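Local coordinates for BluB-like flavoprotein (Clostridium difficile 630, PDB 3EO8) that binds flavin mononucleotide and, as a member of the nitroreductase family, probably acts as an oxidoreductase, at residues A[106-111]-A[187-192]. Sequence-based numbering, arbitrary orientation.
Sequences VFTKVY and EYFLGA
With CG between its backbone N and carbonyl carbon (chi1 65°) and an extended chain beyond, Lys109 passes over one face of the Tyr188 ring, whose own CG is turned anti to the carbonyl carbon (chi1 -71°). Lys109 CB sits over the ring centre in a CH-pi contact, 4.0 Å from the centroid, and the methylenes run on toward the phenol end, CE coming 3.4 Å from Tyr188 OH. A long aliphatic chain with a polar tip suits this boundary with solvent: one water joins Lys109 NZ to Tyr188 OH, while Glu187 OE2, 4.1 Å from NZ, adds probable electrostatic attraction without a salt bridge. A second water links Val110 N to Glu187 O.

Thr108 and Phe189 form a hydrogen-bonded antiparallel pair, Thr108 N to Phe189 O and Phe189 N to Thr108 O both measuring 2.8 Å. On the same face of the sheet Thr108 CG2 meets Phe189 CE1 at 3.6 Å, and threonine OG1 is hydrogen-bonded to Asn45 O. Val110 CG2 touches the far rim of the Phe189 ring, which packs against Ile134 of the second subunit. Phe107 and Leu190 form a non-hydrogen-bonded pair with diverging side chains; Leu190 CA sits over one face of the Phe107 ring, near its rim.

Small Ala192 lies near the flavin and beside Thr164, which binds it. Val106 O accepts from both Gly191 N (2.7 Å) and Ala192 N (3.2 Å), in its carbonyl plane. Gly191, without a side chain, brings CA within 3.8 Å of Thr108 CG2. Gly191 and Ala192 together face the single residue Val106, a classic beta bulge between the central strands 102-108 and 189-197 of this nitroreductase-family sheet.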
ATOM      1  N   VAL A 106       4.205  11.700   5.506  1.00 24.73           N
ATOM      2  CA  VAL A 106       4.839  10.689   4.698  1.00 24.49           C
ATOM      3  C   VAL A 106       4.730  11.136   3.262  1.00 24.33           C
ATOM      4  O   VAL A 106       3.630  11.127   2.665  1.00 23.93           O
ATOM      5  CB  VAL A 106       4.219   9.302   4.879  1.00 24.56           C
ATOM      6  CG1 VAL A 106       5.123   8.326   4.244  1.00 27.04           C
ATOM      7  CG2 VAL A 106       4.076   8.964   6.393  1.00 26.46           C
ATOM      8  N   PHE A 107       5.873  11.566   2.726  1.00 24.18           N
ATOM      9  CA  PHE A 107       5.979  11.968   1.323  1.00 23.44           C
ATOM     10  C   PHE A 107       6.281  10.746   0.467  1.00 23.30           C
ATOM     11  O   PHE A 107       6.854   9.773   0.930  1.00 23.14           O
ATOM     12  CB  PHE A 107       7.074  13.024   1.115  1.00 23.60           C
ATOM     13  CG  PHE A 107       6.634  14.423   1.456  1.00 23.46           C
ATOM     14  CD1 PHE A 107       6.481  14.815   2.780  1.00 23.10           C
ATOM     15  CD2 PHE A 107       6.341  15.333   0.459  1.00 22.88           C
ATOM     16  CE1 PHE A 107       6.076  16.115   3.101  1.00 23.83           C
ATOM     17  CE2 PHE A 107       5.907  16.611   0.754  1.00 24.69           C
ATOM     18  CZ  PHE A 107       5.777  17.019   2.082  1.00 24.92           C
ATOM     19  N   THR A 108       5.889  10.815  -0.793  1.00 22.93           N
ATOM     20  CA  THR A 108       6.048   9.705  -1.710  1.00 23.68           C
ATOM     21  C   THR A 108       6.225  10.305  -3.119  1.00 23.81           C
ATOM     22  O   THR A 108       6.201  11.522  -3.292  1.00 23.96           O
ATOM     23  CB  THR A 108       4.845   8.728  -1.615  1.00 24.13           C
ATOM     24  OG1 THR A 108       5.119   7.533  -2.360  1.00 24.49           O
ATOM     25  CG2 THR A 108       3.535   9.386  -2.119  1.00 24.07           C
ATOM     26  N   LYS A 109       6.495   9.461  -4.093  1.00 23.65           N
ATOM     27  CA  LYS A 109       6.607   9.860  -5.468  1.00 24.67           C
ATOM     28  C   LYS A 109       6.020   8.784  -6.392  1.00 25.85           C
ATOM     29  O   LYS A 109       5.840   7.618  -5.988  1.00 25.51           O
ATOM     30  CB  LYS A 109       8.061  10.165  -5.819  1.00 24.71           C
ATOM     31  CG  LYS A 109       9.016   8.971  -5.767  1.00 25.59           C
ATOM     32  CD  LYS A 109      10.402   9.314  -6.313  1.00 26.00           C
ATOM     33  CE  LYS A 109      11.363   8.144  -6.018  1.00 28.63           C
ATOM     34  NZ  LYS A 109      12.644   8.149  -6.789  1.00 27.96           N
ATOM     35  N   VAL A 110       5.696   9.179  -7.621  1.00 26.47           N
ATOM     36  CA  VAL A 110       5.064   8.262  -8.560  1.00 27.67           C
ATOM     37  C   VAL A 110       6.033   7.160  -8.958  1.00 27.91           C
ATOM     38  O   VAL A 110       7.223   7.407  -9.133  1.00 29.59           O
ATOM     39  CB  VAL A 110       4.557   8.999  -9.839  1.00 27.90           C
ATOM     40  CG1 VAL A 110       4.126   7.992 -10.896  1.00 30.56           C
ATOM     41  CG2 VAL A 110       3.428   9.929  -9.508  1.00 30.12           C
ATOM     42  N   TYR A 111       5.529   5.939  -9.046  1.00 28.38           N
ATOM     43  CA  TYR A 111       6.271   4.789  -9.566  1.00 27.91           C
ATOM     44  C   TYR A 111       5.575   4.333 -10.837  1.00 27.23           C
ATOM     45  O   TYR A 111       4.413   3.961 -10.800  1.00 26.40           O
ATOM     46  CB  TYR A 111       6.299   3.658  -8.550  1.00 28.84           C
ATOM     47  CG  TYR A 111       6.837   2.375  -9.101  1.00 29.73           C
ATOM     48  CD1 TYR A 111       8.137   2.301  -9.579  1.00 30.41           C
ATOM     49  CD2 TYR A 111       6.064   1.227  -9.150  1.00 29.87           C
ATOM     50  CE1 TYR A 111       8.635   1.122 -10.097  1.00 30.10           C
ATOM     51  CE2 TYR A 111       6.566   0.061  -9.640  1.00 30.09           C
ATOM     52  CZ  TYR A 111       7.864   0.021 -10.128  1.00 30.12           C
ATOM     53  OH  TYR A 111       8.358  -1.155 -10.650  1.00 30.68           O
ATOM     54  N   GLU A 187      10.505  16.099  -6.198  1.00 29.87           N
ATOM     55  CA  GLU A 187       9.484  15.423  -7.007  1.00 30.74           C
ATOM     56  C   GLU A 187       8.426  14.711  -6.143  1.00 28.89           C
ATOM     57  O   GLU A 187       7.469  14.120  -6.673  1.00 27.17           O
ATOM     58  CB  GLU A 187      10.153  14.418  -7.973  1.00 31.44           C
ATOM     59  CG  GLU A 187      10.677  13.151  -7.289  1.00 36.06           C
ATOM     60  CD  GLU A 187      11.756  12.383  -8.085  1.00 36.50           C
ATOM     61  OE1 GLU A 187      11.459  11.960  -9.239  1.00 44.47           O
ATOM     62  OE2 GLU A 187      12.874  12.154  -7.538  1.00 43.49           O
ATOM     63  N   TYR A 188       8.624  14.746  -4.830  1.00 26.86           N
ATOM     64  CA  TYR A 188       7.753  14.049  -3.903  1.00 25.88           C
ATOM     65  C   TYR A 188       6.544  14.907  -3.558  1.00 25.46           C
ATOM     66  O   TYR A 188       6.557  16.119  -3.729  1.00 24.73           O
ATOM     67  CB  TYR A 188       8.485  13.659  -2.629  1.00 26.10           C
ATOM     68  CG  TYR A 188       9.513  12.543  -2.763  1.00 25.92           C
ATOM     69  CD1 TYR A 188      10.664  12.708  -3.539  1.00 27.52           C
ATOM     70  CD2 TYR A 188       9.341  11.337  -2.087  1.00 28.33           C
ATOM     71  CE1 TYR A 188      11.609  11.683  -3.656  1.00 28.32           C
ATOM     72  CE2 TYR A 188      10.282  10.308  -2.186  1.00 28.92           C
ATOM     73  CZ  TYR A 188      11.404  10.483  -2.977  1.00 29.35           C
ATOM     74  OH  TYR A 188      12.316   9.445  -3.046  1.00 30.23           O
ATOM     75  N   PHE A 189       5.498  14.254  -3.079  1.00 24.58           N
ATOM     76  CA  PHE A 189       4.261  14.896  -2.672  1.00 24.85           C
ATOM     77  C   PHE A 189       3.744  14.143  -1.443  1.00 24.38           C
ATOM     78  O   PHE A 189       4.168  13.012  -1.154  1.00 24.27           O
ATOM     79  CB  PHE A 189       3.238  14.902  -3.825  1.00 25.07           C
ATOM     80  CG  PHE A 189       3.049  13.549  -4.513  1.00 24.96           C
ATOM     81  CD1 PHE A 189       2.120  12.618  -4.044  1.00 24.17           C
ATOM     82  CD2 PHE A 189       3.793  13.213  -5.637  1.00 26.20           C
ATOM     83  CE1 PHE A 189       1.974  11.379  -4.689  1.00 24.32           C
ATOM     84  CE2 PHE A 189       3.634  11.999  -6.280  1.00 24.56           C
ATOM     85  CZ  PHE A 189       2.728  11.070  -5.802  1.00 24.34           C
ATOM     86  N   LEU A 190       2.844  14.785  -0.703  1.00 24.20           N
ATOM     87  CA  LEU A 190       2.301  14.189   0.512  1.00 23.64           C
ATOM     88  C   LEU A 190       1.507  12.944   0.148  1.00 23.87           C
ATOM     89  O   LEU A 190       0.615  12.989  -0.700  1.00 23.94           O
ATOM     90  CB  LEU A 190       1.437  15.193   1.242  1.00 23.88           C
ATOM     91  CG  LEU A 190       0.923  14.717   2.578  1.00 23.84           C
ATOM     92  CD1 LEU A 190       2.054  14.568   3.564  1.00 22.12           C
ATOM     93  CD2 LEU A 190      -0.176  15.663   3.060  1.00 24.08           C
ATOM     94  N   GLY A 191       1.867  11.809   0.729  1.00 22.83           N
ATOM     95  CA  GLY A 191       1.093  10.587   0.520  1.00 23.78           C
ATOM     96  C   GLY A 191       0.092  10.305   1.636  1.00 24.21           C
ATOM     97  O   GLY A 191      -1.049   9.908   1.390  1.00 25.38           O
ATOM     98  N   ALA A 192       0.548  10.472   2.872  1.00 24.04           N
ATOM     99  CA  ALA A 192      -0.240  10.142   4.043  1.00 24.51           C
ATOM    100  C   ALA A 192       0.342  10.922   5.228  1.00 24.64           C
ATOM    101  O   ALA A 192       1.462  11.441   5.118  1.00 24.23           O
ATOM    102  CB  ALA A 192      -0.208   8.632   4.309  1.00 25.22           C
TER
HETATM  103  O   HOH W   1      14.310   9.855  -4.641  1.00 26.83           O
HETATM  104  O   HOH W   2       6.559  12.066  -8.312  1.00 15.47           O